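Local coordinates for protein glycoside Hydrolase (Bacteroides plebeius, PDB 5T3B) that probably hydrolyses glycosidic bonds in galactan polysaccharides, as a member of glycoside hydrolase family 50, the family known for beta-agarases, at residues E49-A54 with G406-D411; F129-N134 with S143-W148; S194-F199 with D222-W227. All blocks are in the same frame, centred on the assembly; numbering follows the deposited sequence. Where two conformers were deposited one is given.

In the fold
The three contacts lie apart in one chain, each 22 to 23 Å from its centre, and none touches another. Contact 2 and contact 3 follow in series along the chain, and both fall within the 351 residues between the two segments of contact 1. Centres of contacts 1 and 2 are about 30 Å apart, those of 2 and 3 about 33 Å, and those of 1 and 3 about 39 Å; contacts 2 and 3 come within about 12 Å at their nearest atoms. Contact 1 sits where strand 39-48 ends beside strand 407-409, the other two where helices start. A bound 1,2-ethanediol, probably from the crystallisation liquor, lies about 4 Å from the Lys50 side chain of contact 1.

Contact 1 of 3, residues E49-A54 with G406-D411; sequences EKPDKA and GFVVRD
Glu49 lies alongside Phe407 where an antiparallel strand pair, 39-48 with 407-409, comes apart: Val408 is still backbone hydrogen-bonded to Ala48, but beyond that the segment 49-54 swings off into a type I beta turn from Lys50 to Lys53. The strand side of the contact is buried and apolar. Val408 points toward the loop, and its CG2, anti to the carbonyl carbon, reaches Pro51 N at 3.9 Å. The same methyl meets Pro51 CD at 4.0 Å, the two side chains crossing at about a right angle. Phe407 is buried too, with Tyr47 stacked on its ring and Trp366 touching it as well.

The loop side is more open to solvent. Glu49, pointing the same way as Phe407, touches ring atom CE1 of Phe407 with its CG at 3.9 Å, yet the residue is exposed and its carboxylate plane is turned 33° from the ring. Lys50 NZ is hydrogen-bonded to the backbone oxygens of Ser402 and Gly404. No direct hydrogen bond joins the segments; instead one water spans the gap between two carbonyls, donating to Glu49 O at 2.8 Å and to Gly406 O at 2.6 Å.

Contact 2 of 3, residues F129-N134 with S143-W148; sequences FRMDGN and SSVDDW
Asp147 OD2, on the residue just before the Trp148 that packs against Phe129 and Met131, is gripped by Ser143 N at 2.9 Å, on its anti side and nearly straight at 166°, and by a salt bridge from Lys151. Ser144 is the N-cap of the same helix: its OG accepts from Asp147 N at 2.9 Å. With the start pinned, Trp148 reaches toward the loop 129-134, its CG anti to the backbone N (chi1 170°). Strand 120-126 before this loop pairs in parallel with 163-165 and 432-437, consistent with a (beta/alpha)8 barrel.

The indole is sandwiched. Phe129 lies on one face as an offset stack, its ring centroid 4.0 Å from that of the six-membered ring and the planes 8° apart; Phe129 CZ sits over Trp148 CZ2 at 3.2 Å. From the opposite face Met131 CG drops onto the centre of the six-membered ring, 3.4 Å from its centroid, a CH-pi contact, while SD follows as a Met-aromatic contact. A bend at the sulfur carries CE on to Val145 CG2. The indole NE1 bonds to Tyr440 OH.

A leucine in its place would probably leave a gap between Phe129 and Met131, and Tyr440 OH without its N-H partner. No hydrogen bond joins the segments: dispersion and pi contacts hold loop to helix, while polar bonds fix the helix start and, through Tyr440, the indole's rotation.

Contact 3 of 3, residues S194-F199 with D222-W227; sequences SFLAEF and DGWDEW
An aromatic cluster of Phe195, Phe199, Trp224 and Trp227 joins the first turns of two helices, 195-203 and 224-232. Phe199 lies in the middle, its CG anti to the backbone N (chi1 172°), which brings one face of the ring to Trp224 and its edge to Trp227. Trp224 presents its own edge to that face in a T-shaped pair: the planes stand at 85°, and Trp224 CE3 comes 3.8 Å from Phe199 CG. Against Trp227 the roles are reversed, for here Phe199 brings its edge to the indole, CD1 reaching Trp227 CG at 3.5 Å. Farther back along the same side chain, Phe199 CB sits over the face of the Trp227 six-membered ring, 3.9 Å from its centroid, a CH-pi contact.

This is helix-to-helix packing, buried and almost wholly apolar, with no hydrogen bond between the segments. Helix 195-203 comes after strand 188-190, which pairs in parallel with 163-165, consistent with a beta/alpha barrel. Helix 300-324 adds to the same packing, Ile318 touching Phe195 and Ala317 touching Trp224. Trp224 NE1 is satisfied by the backbone oxygen of Lys313 in that helix.

Toward the start of helix 195-203, the edge of Trp227 meets the face of Phe195 in an offset edge-to-face pair with planes at 89°, CZ3 standing 3.9 Å from Phe195 CD2. Tyr231 extends this side of the cluster, stacked on Trp227 and edge-to-face with Phe195. Leu196 CD2 rests at 4.0 Å from Trp224 CH2, and on the more open flank Glu198 CB lies 3.7 Å from Trp227 CZ2, while the bend at chi2 turns its carboxylate off the indole.

Contact 1 of 3, residues E49-A54 with G406-D411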
ATOM      1  N   GLU A  49      -5.277 -21.016  -1.721  1.00  9.09           N
ATOM      2  CA  GLU A  49      -5.802 -19.844  -1.091  1.00 10.21           C
ATOM      3  C   GLU A  49      -5.585 -19.857   0.408  1.00 10.16           C
ATOM      4  O   GLU A  49      -5.570 -18.810   1.039  1.00 11.78           O
ATOM      5  CB  GLU A  49      -7.280 -19.686  -1.484  1.00 11.57           C
ATOM      6  CG  GLU A  49      -7.368 -19.347  -2.986  1.00 13.44           C
ATOM      7  CD  GLU A  49      -8.782 -19.038  -3.446  1.00 14.56           C
ATOM      8  OE1 GLU A  49      -9.740 -19.724  -3.060  1.00 15.14           O
ATOM      9  OE2 GLU A  49      -8.923 -18.036  -4.172  1.00 16.96           O
ATOM     10  N   LYS A  50      -5.478 -21.048   0.983  1.00 10.54           N
ATOM     11  CA  LYS A  50      -5.181 -21.302   2.366  1.00 10.69           C
ATOM     12  C   LYS A  50      -4.349 -22.593   2.406  1.00 10.59           C
ATOM     13  O   LYS A  50      -4.405 -23.386   1.480  1.00 10.98           O
ATOM     14  CB  LYS A  50      -6.414 -21.433   3.239  1.00 12.57           C
ATOM     15  CG  LYS A  50      -7.147 -20.105   3.509  1.00 14.10           C
ATOM     16  CD  LYS A  50      -6.411 -19.148   4.474  1.00 14.94           C
ATOM     17  CE  LYS A  50      -7.166 -17.869   4.587  1.00 16.42           C
ATOM     18  NZ  LYS A  50      -6.605 -16.899   5.531  1.00 18.98           N
ATOM     19  N   PRO A  51      -3.568 -22.790   3.501  1.00 10.04           N
ATOM     20  CA  PRO A  51      -2.571 -23.874   3.444  1.00 11.08           C
ATOM     21  C   PRO A  51      -3.192 -25.271   3.372  1.00 10.82           C
ATOM     22  O   PRO A  51      -2.490 -26.200   2.921  1.00 11.54           O
ATOM     23  CB  PRO A  51      -1.782 -23.687   4.739  1.00 11.53           C
ATOM     24  CG  PRO A  51      -2.638 -22.805   5.587  1.00 12.43           C
ATOM     25  CD  PRO A  51      -3.361 -21.905   4.651  1.00 10.76           C
ATOM     26  N   ASP A  52      -4.433 -25.416   3.832  1.00 12.31           N
ATOM     27  CA  ASP A  52      -5.089 -26.703   3.875  1.00 12.80           C
ATOM     28  C   ASP A  52      -5.930 -27.000   2.666  1.00 13.39           C
ATOM     29  O   ASP A  52      -6.580 -28.058   2.603  1.00 16.25           O
ATOM     30  CB  ASP A  52      -5.968 -26.834   5.133  1.00 16.05           C
ATOM     31  CG  ASP A  52      -7.036 -25.792   5.254  1.00 21.48           C
ATOM     32  OD1 ASP A  52      -6.807 -24.641   4.854  1.00 20.37           O
ATOM     33  OD2 ASP A  52      -8.007 -26.107   5.946  1.00 30.81           O
ATOM     34  N   LYS A  53      -5.935 -26.079   1.690  1.00 11.65           N
ATOM     35  CA  LYS A  53      -6.706 -26.206   0.466  1.00 12.22           C
ATOM     36  C   LYS A  53      -5.901 -26.848  -0.642  1.00 11.73           C
ATOM     37  O   LYS A  53      -4.657 -26.876  -0.642  1.00 13.37           O
ATOM     38  CB  LYS A  53      -7.277 -24.834   0.044  1.00 12.35           C
ATOM     39  CG  LYS A  53      -8.308 -24.316   0.986  1.00 16.61           C
ATOM     40  CD  LYS A  53      -8.928 -23.027   0.541  1.00 17.89           C
ATOM     41  CE  LYS A  53     -10.054 -22.520   1.384  1.00 25.82           C
ATOM     42  NZ  LYS A  53     -11.254 -23.345   1.151  1.00 27.90           N
ATOM     43  N   ALA A  54      -6.599 -27.253  -1.704  1.00 13.42           N
ATOM     44  CA  ALA A  54      -5.950 -27.759  -2.907  1.00 13.77           C
ATOM     45  C   ALA A  54      -5.226 -26.638  -3.632  1.00 13.66           C
ATOM     46  O   ALA A  54      -5.700 -25.498  -3.724  1.00 15.88           O
ATOM     47  CB  ALA A  54      -6.985 -28.419  -3.838  1.00 15.19           C
ATOM     48  N   GLY A 406      -2.646 -13.553   1.968  1.00  9.71           N
ATOM     49  CA  GLY A 406      -1.696 -13.890   0.956  1.00  9.73           C
ATOM     50  C   GLY A 406      -1.765 -15.355   0.566  1.00  8.81           C
ATOM     51  O   GLY A 406      -1.927 -16.217   1.453  1.00 11.72           O
ATOM     52  N   PHE A 407      -1.655 -15.648  -0.716  1.00  8.38           N
ATOM     53  CA  PHE A 407      -1.723 -17.028  -1.137  1.00  8.37           C
ATOM     54  C   PHE A 407      -0.507 -17.844  -0.683  1.00  8.30           C
ATOM     55  O   PHE A 407       0.572 -17.273  -0.478  1.00  9.88           O
ATOM     56  CB  PHE A 407      -1.870 -17.126  -2.640  1.00  9.80           C
ATOM     57  CG  PHE A 407      -3.092 -16.477  -3.235  1.00 10.05           C
ATOM     58  CD1 PHE A 407      -4.318 -16.507  -2.642  1.00 12.00           C
ATOM     59  CD2 PHE A 407      -2.963 -15.900  -4.458  1.00 13.42           C
ATOM     60  CE1 PHE A 407      -5.453 -15.994  -3.306  1.00 13.92           C
ATOM     61  CE2 PHE A 407      -4.028 -15.377  -5.115  1.00 14.95           C
ATOM     62  CZ  PHE A 407      -5.270 -15.470  -4.571  1.00 13.22           C
ATOM     63  N   VAL A 408      -0.708 -19.142  -0.583  1.00  7.72           N
ATOM     64  CA  VAL A 408       0.384 -20.068  -0.293  1.00  7.86           C
ATOM     65  C   VAL A 408       0.961 -20.646  -1.591  1.00  8.08           C
ATOM     66  O   VAL A 408       0.209 -21.105  -2.448  1.00  9.71           O
ATOM     67  CB  VAL A 408      -0.113 -21.236   0.562  1.00  8.93           C
ATOM     68  CG1 VAL A 408       1.024 -22.215   0.888  1.00 10.09           C
ATOM     69  CG2 VAL A 408      -0.765 -20.724   1.839  1.00 10.74           C
ATOM     70  N   VAL A 409       2.282 -20.601  -1.714  1.00  8.08           N
ATOM     71  CA  VAL A 409       3.011 -21.188  -2.808  1.00  8.87           C
ATOM     72  C   VAL A 409       3.936 -22.258  -2.222  1.00  8.54           C
ATOM     73  O   VAL A 409       4.038 -22.396  -1.004  1.00  9.32           O
ATOM     74  CB  VAL A 409       3.761 -20.161  -3.662  1.00  8.54           C
ATOM     75  CG1 VAL A 409       2.791 -19.208  -4.360  1.00  9.08           C
ATOM     76  CG2 VAL A 409       4.767 -19.383  -2.860  1.00  9.22           C
ATOM     77  N   ARG A 410       4.581 -23.023  -3.089  1.00  9.18           N
ATOM     78  CA  ARG A 410       5.281 -24.195  -2.545  1.00  9.43           C
ATOM     79  C   ARG A 410       6.525 -23.871  -1.723  1.00  9.60           C
ATOM     80  O   ARG A 410       6.858 -24.588  -0.775  1.00 10.94           O
ATOM     81  CB  ARG A 410       5.649 -25.173  -3.651  1.00 10.79           C
ATOM     82  CG  ARG A 410       4.476 -25.834  -4.341  1.00 11.68           C
ATOM     83  CD  ARG A 410       3.716 -26.744  -3.442  1.00 12.84           C
ATOM     84  NE  ARG A 410       2.713 -27.497  -4.218  1.00 12.55           N
ATOM     85  CZ  ARG A 410       1.823 -28.280  -3.669  1.00 13.40           C
ATOM     86  NH1 ARG A 410       1.773 -28.457  -2.357  1.00 16.07           N
ATOM     87  NH2 ARG A 410       0.976 -28.911  -4.458  1.00 16.19           N
ATOM     88  N   ASP A 411       7.291 -22.847  -2.137  1.00  9.87           N
ATOM     89  CA  ASP A 411       8.619 -22.608  -1.553  1.00 10.13           C
ATOM     90  C   ASP A 411       9.046 -21.178  -1.775  1.00  8.88           C
ATOM     91  O   ASP A 411       8.317 -20.387  -2.409  1.00  9.74           O
ATOM     92  CB  ASP A 411       9.601 -23.631  -2.072  1.00 10.70           C
ATOM     93  CG  ASP A 411       9.793 -23.598  -3.510  1.00 13.50           C
ATOM     94  OD1 ASP A 411       9.517 -22.568  -4.170  1.00 13.43           O
ATOM     95  OD2 ASP A 411      10.242 -24.629  -4.091  1.00 18.78           O
TER
HETATM   96  O   HOH W   1      -3.203 -18.276   2.442  1.00 14.58           O

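Contact 2 of 3, residues F129-N134 with S143-W148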
ATOM      1  N   PHE A 129       7.977  -2.514   9.748  1.00  7.14           N
ATOM      2  CA  PHE A 129       9.370  -2.521  10.131  1.00  7.31           C
ATOM      3  C   PHE A 129       9.416  -2.155  11.644  1.00  7.89           C
ATOM      4  O   PHE A 129       9.339  -0.996  12.077  1.00  9.51           O
ATOM      5  CB  PHE A 129      10.174  -1.520   9.327  1.00  7.42           C
ATOM      6  CG  PHE A 129      11.630  -1.506   9.638  1.00  7.85           C
ATOM      7  CD1 PHE A 129      12.432  -2.627   9.430  1.00  8.35           C
ATOM      8  CD2 PHE A 129      12.235  -0.368  10.173  1.00  8.58           C
ATOM      9  CE1 PHE A 129      13.778  -2.617   9.738  1.00  8.78           C
ATOM     10  CE2 PHE A 129      13.570  -0.383  10.510  1.00  8.82           C
ATOM     11  CZ  PHE A 129      14.325  -1.524  10.297  1.00  8.83           C
ATOM     12  N   ARG A 130       9.565  -3.212  12.443  0.50  8.03           N
ATOM     13  CA  ARG A 130       9.504  -3.164  13.897  0.50  8.60           C
ATOM     14  C   ARG A 130      10.289  -4.348  14.419  0.50  8.03           C
ATOM     15  O   ARG A 130      10.556  -5.323  13.689  0.50  8.96           O
ATOM     16  CB  ARG A 130       8.083  -3.131  14.414  0.50 11.20           C
ATOM     17  CG  ARG A 130       7.284  -4.288  14.053  0.50 11.58           C
ATOM     18  CD  ARG A 130       5.829  -4.038  14.520  0.50 10.94           C
ATOM     19  NE  ARG A 130       5.852  -4.190  15.966  0.50 12.40           N
ATOM     20  CZ  ARG A 130       4.777  -4.511  16.676  0.50 13.18           C
ATOM     21  NH1 ARG A 130       3.578  -4.662  16.085  0.50 15.50           N
ATOM     22  NH2 ARG A 130       4.898  -4.700  17.969  0.50 15.50           N
ATOM     23  N   MET A 131      10.714  -4.248  15.674  1.00  9.00           N
ATOM     24  CA  MET A 131      11.507  -5.314  16.314  1.00  9.07           C
ATOM     25  C   MET A 131      10.633  -6.354  16.924  1.00  9.89           C
ATOM     26  O   MET A 131      10.586  -6.496  18.122  1.00 13.44           O
ATOM     27  CB  MET A 131      12.496  -4.701  17.330  1.00 10.12           C
ATOM     28  CG  MET A 131      13.555  -3.838  16.615  1.00 10.89           C
ATOM     29  SD  MET A 131      14.485  -2.768  17.756  1.00 12.53           S
ATOM     30  CE  MET A 131      13.291  -1.492  18.042  1.00 13.95           C
ATOM     31  N   ASP A 132       9.898  -7.069  16.075  0.50  9.55           N
ATOM     32  CA  ASP A 132       8.872  -8.026  16.563  0.50 10.44           C
ATOM     33  C   ASP A 132       9.167  -9.463  16.162  0.50  9.75           C
ATOM     34  O   ASP A 132       8.293 -10.274  15.899  0.50 10.66           O
ATOM     35  CB  ASP A 132       7.445  -7.533  16.260  0.50 10.15           C
ATOM     36  CG  ASP A 132       7.057  -7.643  14.841  0.50 11.01           C
ATOM     37  OD1 ASP A 132       7.899  -7.809  13.995  0.50 11.98           O
ATOM     38  OD2 ASP A 132       5.849  -7.509  14.584  0.50 13.66           O
ATOM     39  N   GLY A 133      10.474  -9.776  16.164  1.00  9.93           N
ATOM     40  CA  GLY A 133      10.933 -11.130  16.048  1.00  9.90           C
ATOM     41  C   GLY A 133      11.453 -11.678  17.351  1.00  9.88           C
ATOM     42  O   GLY A 133      11.247 -11.095  18.422  1.00 13.12           O
ATOM     43  N   ASN A 134      12.145 -12.802  17.247  1.00 10.51           N
ATOM     44  CA  ASN A 134      12.701 -13.471  18.452  1.00 11.43           C
ATOM     45  C   ASN A 134      13.750 -12.545  19.095  1.00 10.21           C
ATOM     46  O   ASN A 134      14.712 -12.146  18.447  1.00 10.49           O
ATOM     47  CB  ASN A 134      13.311 -14.805  18.035  1.00 12.65           C
ATOM     48  CG  ASN A 134      13.886 -15.532  19.201  1.00 16.18           C
ATOM     49  OD1 ASN A 134      14.909 -15.178  19.694  1.00 16.57           O
ATOM     50  ND2 ASN A 134      13.214 -16.504  19.701  1.00 23.18           N
ATOM     51  N   SER A 143      23.157  -4.714  17.875  1.00  9.84           N
ATOM     52  CA  SER A 143      23.688  -4.314  19.156  1.00 10.23           C
ATOM     53  C   SER A 143      22.911  -3.204  19.833  1.00  9.29           C
ATOM     54  O   SER A 143      23.130  -2.900  20.990  1.00 10.93           O
ATOM     55  CB  SER A 143      25.158  -3.924  18.978  1.00 10.80           C
ATOM     56  OG  SER A 143      25.254  -2.810  18.157  1.00 13.00           O
ATOM     57  N   SER A 144      21.975  -2.612  19.095  1.00 10.16           N
ATOM     58  CA  SER A 144      21.206  -1.450  19.567  1.00  9.93           C
ATOM     59  C   SER A 144      20.082  -1.228  18.565  1.00  9.74           C
ATOM     60  O   SER A 144      20.123  -1.767  17.452  1.00  9.49           O
ATOM     61  CB  SER A 144      22.048  -0.207  19.613  1.00  9.60           C
ATOM     62  OG  SER A 144      22.503   0.223  18.367  1.00 10.29           O
ATOM     63  N   VAL A 145      19.121  -0.368  18.950  1.00  9.45           N
ATOM     64  CA  VAL A 145      18.095   0.068  17.995  1.00  9.68           C
ATOM     65  C   VAL A 145      18.688   0.756  16.802  1.00  8.76           C
ATOM     66  O   VAL A 145      18.327   0.475  15.654  1.00  9.54           O
ATOM     67  CB  VAL A 145      17.024   0.884  18.717  1.00 10.79           C
ATOM     68  CG1 VAL A 145      16.023   1.436  17.705  1.00 12.71           C
ATOM     69  CG2 VAL A 145      16.332   0.019  19.783  1.00 11.54           C
ATOM     70  N   ASP A 146      19.631   1.677  17.060  1.00 10.17           N
ATOM     71  CA  ASP A 146      20.323   2.330  15.938  1.00 10.87           C
ATOM     72  C   ASP A 146      20.993   1.342  14.977  1.00  8.88           C
ATOM     73  O   ASP A 146      20.919   1.481  13.739  1.00 10.40           O
ATOM     74  CB  ASP A 146      21.335   3.331  16.520  1.00 11.05           C
ATOM     75  CG  ASP A 146      22.231   3.994  15.465  1.00 13.62           C
ATOM     76  OD1 ASP A 146      21.725   4.714  14.603  1.00 15.47           O
ATOM     77  OD2 ASP A 146      23.463   3.743  15.431  1.00 17.29           O
ATOM     78  N   ASP A 147      21.684   0.361  15.576  1.00  8.83           N
ATOM     79  CA  ASP A 147      22.331  -0.653  14.751  1.00  9.08           C
ATOM     80  C   ASP A 147      21.326  -1.405  13.876  1.00  9.30           C
ATOM     81  O   ASP A 147      21.607  -1.721  12.739  1.00  9.87           O
ATOM     82  CB  ASP A 147      23.141  -1.599  15.664  1.00 10.98           C
ATOM     83  CG  ASP A 147      24.052  -2.540  14.921  1.00 11.30           C
ATOM     84  OD1 ASP A 147      24.831  -2.080  14.068  1.00 14.27           O
ATOM     85  OD2 ASP A 147      24.000  -3.758  15.255  1.00 12.65           O
ATOM     86  N   TRP A 148      20.182  -1.708  14.469  1.00  8.54           N
ATOM     87  CA  TRP A 148      19.110  -2.349  13.734  1.00  7.89           C
ATOM     88  C   TRP A 148      18.644  -1.502  12.530  1.00  8.05           C
ATOM     89  O   TRP A 148      18.558  -1.999  11.415  1.00  8.33           O
ATOM     90  CB  TRP A 148      17.986  -2.695  14.679  1.00  8.92           C
ATOM     91  CG  TRP A 148      16.712  -3.151  14.013  1.00  8.55           C
ATOM     92  CD1 TRP A 148      16.504  -4.308  13.318  1.00  8.70           C
ATOM     93  CD2 TRP A 148      15.450  -2.466  13.973  1.00  8.67           C
ATOM     94  NE1 TRP A 148      15.217  -4.387  12.871  1.00  8.29           N
ATOM     95  CE2 TRP A 148      14.562  -3.263  13.241  1.00  8.40           C
ATOM     96  CE3 TRP A 148      15.020  -1.228  14.477  1.00  9.31           C
ATOM     97  CZ2 TRP A 148      13.235  -2.872  13.042  1.00  9.66           C
ATOM     98  CZ3 TRP A 148      13.718  -0.819  14.268  1.00 10.78           C
ATOM     99  CH2 TRP A 148      12.869  -1.627  13.529  1.00 10.57           C
TER

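Contact 3 of 3, residues S194-F199 with D222-W227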
ATOM      1  N   SER A 194      -4.713   5.950  12.850  0.50  8.14           N
ATOM      2  CA  SER A 194      -6.068   5.419  13.033  0.50  8.21           C
ATOM      3  C   SER A 194      -7.026   6.589  13.306  0.50  8.56           C
ATOM      4  O   SER A 194      -7.482   6.787  14.438  0.50  9.41           O
ATOM      5  CB  SER A 194      -6.095   4.417  14.171  0.50  8.76           C
ATOM      6  OG  SER A 194      -5.250   3.324  13.914  0.50  9.39           O
ATOM      7  N   PHE A 195      -7.302   7.393  12.272  1.00  8.66           N
ATOM      8  CA  PHE A 195      -8.020   8.640  12.498  1.00  9.13           C
ATOM      9  C   PHE A 195      -9.435   8.407  13.074  1.00  9.85           C
ATOM     10  O   PHE A 195      -9.854   9.136  13.981  1.00 10.36           O
ATOM     11  CB  PHE A 195      -8.133   9.466  11.228  1.00  9.01           C
ATOM     12  CG  PHE A 195      -6.972  10.370  10.935  1.00  8.83           C
ATOM     13  CD1 PHE A 195      -5.662   9.953  11.017  1.00  9.04           C
ATOM     14  CD2 PHE A 195      -7.187  11.679  10.515  1.00  9.58           C
ATOM     15  CE1 PHE A 195      -4.601  10.774  10.697  1.00  9.78           C
ATOM     16  CE2 PHE A 195      -6.143  12.510  10.246  1.00 10.43           C
ATOM     17  CZ  PHE A 195      -4.836  12.057  10.256  1.00 10.08           C
ATOM     18  N   LEU A 196     -10.176   7.453  12.528  1.00  9.20           N
ATOM     19  CA  LEU A 196     -11.555   7.314  12.979  1.00  9.30           C
ATOM     20  C   LEU A 196     -11.628   6.923  14.471  1.00  9.97           C
ATOM     21  O   LEU A 196     -12.418   7.484  15.244  1.00 10.69           O
ATOM     22  CB  LEU A 196     -12.299   6.318  12.100  1.00 10.11           C
ATOM     23  CG  LEU A 196     -12.542   6.833  10.678  1.00  9.46           C
ATOM     24  CD1 LEU A 196     -12.847   5.707   9.728  1.00 11.17           C
ATOM     25  CD2 LEU A 196     -13.650   7.858  10.644  1.00 10.97           C
ATOM     26  N   ALA A 197     -10.772   5.975  14.862  1.00 10.93           N
ATOM     27  CA  ALA A 197     -10.677   5.570  16.267  1.00 10.48           C
ATOM     28  C   ALA A 197     -10.250   6.700  17.141  1.00 10.43           C
ATOM     29  O   ALA A 197     -10.759   6.855  18.275  1.00 12.94           O
ATOM     30  CB  ALA A 197      -9.781   4.361  16.433  1.00 11.35           C
ATOM     31  N   GLU A 198      -9.251   7.497  16.696  1.00 11.42           N
ATOM     32  CA  GLU A 198      -8.790   8.590  17.521  1.00 11.71           C
ATOM     33  C   GLU A 198      -9.892   9.660  17.694  1.00 10.93           C
ATOM     34  O   GLU A 198      -9.990  10.291  18.764  1.00 13.10           O
ATOM     35  CB  GLU A 198      -7.493   9.161  16.988  1.00 13.39           C
ATOM     36  CG  GLU A 198      -6.344   8.198  17.219  1.00 19.85           C
ATOM     37  CD  GLU A 198      -5.944   7.994  18.681  1.00 24.76           C
ATOM     38  OE1 GLU A 198      -6.315   8.746  19.501  1.00 33.21           O
ATOM     39  OE2 GLU A 198      -5.201   7.058  18.992  1.00 36.21           O
ATOM     40  N   PHE A 199     -10.645   9.924  16.629  1.00 10.58           N
ATOM     41  CA  PHE A 199     -11.764  10.866  16.734  1.00 11.01           C
ATOM     42  C   PHE A 199     -12.780  10.377  17.775  1.00 11.87           C
ATOM     43  O   PHE A 199     -13.215  11.138  18.651  1.00 12.92           O
ATOM     44  CB  PHE A 199     -12.435  11.030  15.351  1.00 11.00           C
ATOM     45  CG  PHE A 199     -13.704  11.830  15.374  1.00 10.30           C
ATOM     46  CD1 PHE A 199     -13.651  13.218  15.512  1.00 12.57           C
ATOM     47  CD2 PHE A 199     -14.895  11.253  15.137  1.00 13.49           C
ATOM     48  CE1 PHE A 199     -14.804  13.949  15.490  1.00 12.59           C
ATOM     49  CE2 PHE A 199     -16.039  11.998  15.118  1.00 16.59           C
ATOM     50  CZ  PHE A 199     -15.983  13.341  15.310  1.00 13.51           C
ATOM     51  N   ASP A 222     -20.724  15.549  14.624  1.00 15.99           N
ATOM     52  CA  ASP A 222     -20.295  16.910  14.841  1.00 17.39           C
ATOM     53  C   ASP A 222     -18.779  16.936  15.144  1.00 15.51           C
ATOM     54  O   ASP A 222     -18.289  16.165  15.950  1.00 17.08           O
ATOM     55  CB  ASP A 222     -21.046  17.536  15.992  1.00 22.09           C
ATOM     56  CG  ASP A 222     -22.503  17.960  15.600  1.00 27.67           C
ATOM     57  OD1 ASP A 222     -22.978  17.749  14.454  1.00 35.02           O
ATOM     58  OD2 ASP A 222     -23.171  18.560  16.432  1.00 43.65           O
ATOM     59  N   GLY A 223     -18.071  17.845  14.466  1.00 13.60           N
ATOM     60  CA  GLY A 223     -16.700  18.127  14.802  1.00 13.93           C
ATOM     61  C   GLY A 223     -15.636  17.343  14.037  1.00 11.84           C
ATOM     62  O   GLY A 223     -14.458  17.550  14.276  1.00 13.64           O
ATOM     63  N   TRP A 224     -16.065  16.492  13.100  1.00 11.03           N
ATOM     64  CA  TRP A 224     -15.107  15.647  12.340  1.00 11.64           C
ATOM     65  C   TRP A 224     -14.060  16.534  11.614  1.00 12.04           C
ATOM     66  O   TRP A 224     -12.854  16.315  11.757  1.00 12.15           O
ATOM     67  CB  TRP A 224     -15.850  14.730  11.398  1.00 10.84           C
ATOM     68  CG  TRP A 224     -15.021  14.089  10.372  1.00 10.21           C
ATOM     69  CD1 TRP A 224     -15.102  14.308   9.043  1.00 11.36           C
ATOM     70  CD2 TRP A 224     -13.938  13.125  10.530  1.00 10.66           C
ATOM     71  NE1 TRP A 224     -14.201  13.548   8.350  1.00 10.37           N
ATOM     72  CE2 TRP A 224     -13.456  12.827   9.246  1.00 10.53           C
ATOM     73  CE3 TRP A 224     -13.365  12.494  11.616  1.00 11.22           C
ATOM     74  CZ2 TRP A 224     -12.401  11.935   9.041  1.00 10.47           C
ATOM     75  CZ3 TRP A 224     -12.340  11.612  11.407  1.00 11.10           C
ATOM     76  CH2 TRP A 224     -11.872  11.354  10.141  1.00 10.68           C
ATOM     77  N   ASP A 225     -14.550  17.497  10.815  1.00 11.59           N
ATOM     78  CA  ASP A 225     -13.607  18.278  10.016  1.00 11.65           C
ATOM     79  C   ASP A 225     -12.626  19.058  10.914  1.00 11.53           C
ATOM     80  O   ASP A 225     -11.422  19.110  10.635  1.00 12.43           O
ATOM     81  CB  ASP A 225     -14.318  19.294   9.127  1.00 12.85           C
ATOM     82  CG  ASP A 225     -15.029  18.742   7.932  1.00 16.29           C
ATOM     83  OD1 ASP A 225     -15.018  17.589   7.665  1.00 17.49           O
ATOM     84  OD2 ASP A 225     -15.800  19.536   7.268  1.00 20.84           O
ATOM     85  N   GLU A 226     -13.158  19.672  11.964  1.00 12.01           N
ATOM     86  CA  GLU A 226     -12.329  20.409  12.855  1.00 12.77           C
ATOM     87  C   GLU A 226     -11.319  19.559  13.635  1.00 11.41           C
ATOM     88  O   GLU A 226     -10.173  19.952  13.876  1.00 12.56           O
ATOM     89  CB  GLU A 226     -13.148  21.246  13.845  1.00 15.19           C
ATOM     90  CG  GLU A 226     -12.345  22.125  14.780  1.00 20.75           C
ATOM     91  CD  GLU A 226     -11.286  23.048  14.129  1.00 26.19           C
ATOM     92  OE1 GLU A 226     -11.512  23.603  13.004  1.00 30.27           O
ATOM     93  OE2 GLU A 226     -10.182  23.163  14.775  1.00 39.75           O
ATOM     94  N   TRP A 227     -11.784  18.385  14.049  1.00 11.87           N
ATOM     95  CA  TRP A 227     -10.943  17.480  14.776  1.00 11.52           C
ATOM     96  C   TRP A 227      -9.735  17.056  13.881  1.00 11.75           C
ATOM     97  O   TRP A 227      -8.592  17.022  14.338  1.00 11.63           O
ATOM     98  CB  TRP A 227     -11.703  16.235  15.275  1.00 11.62           C
ATOM     99  CG  TRP A 227     -10.778  15.257  15.921  1.00 12.16           C
ATOM    100  CD1 TRP A 227     -10.369  15.258  17.204  1.00 13.64           C
ATOM    101  CD2 TRP A 227     -10.061  14.228  15.290  1.00 12.23           C
ATOM    102  NE1 TRP A 227      -9.466  14.268  17.426  1.00 15.87           N
ATOM    103  CE2 TRP A 227      -9.241  13.643  16.247  1.00 13.64           C
ATOM    104  CE3 TRP A 227     -10.032  13.729  14.002  1.00 12.80           C
ATOM    105  CZ2 TRP A 227      -8.346  12.587  15.928  1.00 14.46           C
ATOM    106  CZ3 TRP A 227      -9.149  12.677  13.694  1.00 14.19           C
ATOM    107  CH2 TRP A 227      -8.314  12.155  14.645  1.00 14.72           C
TER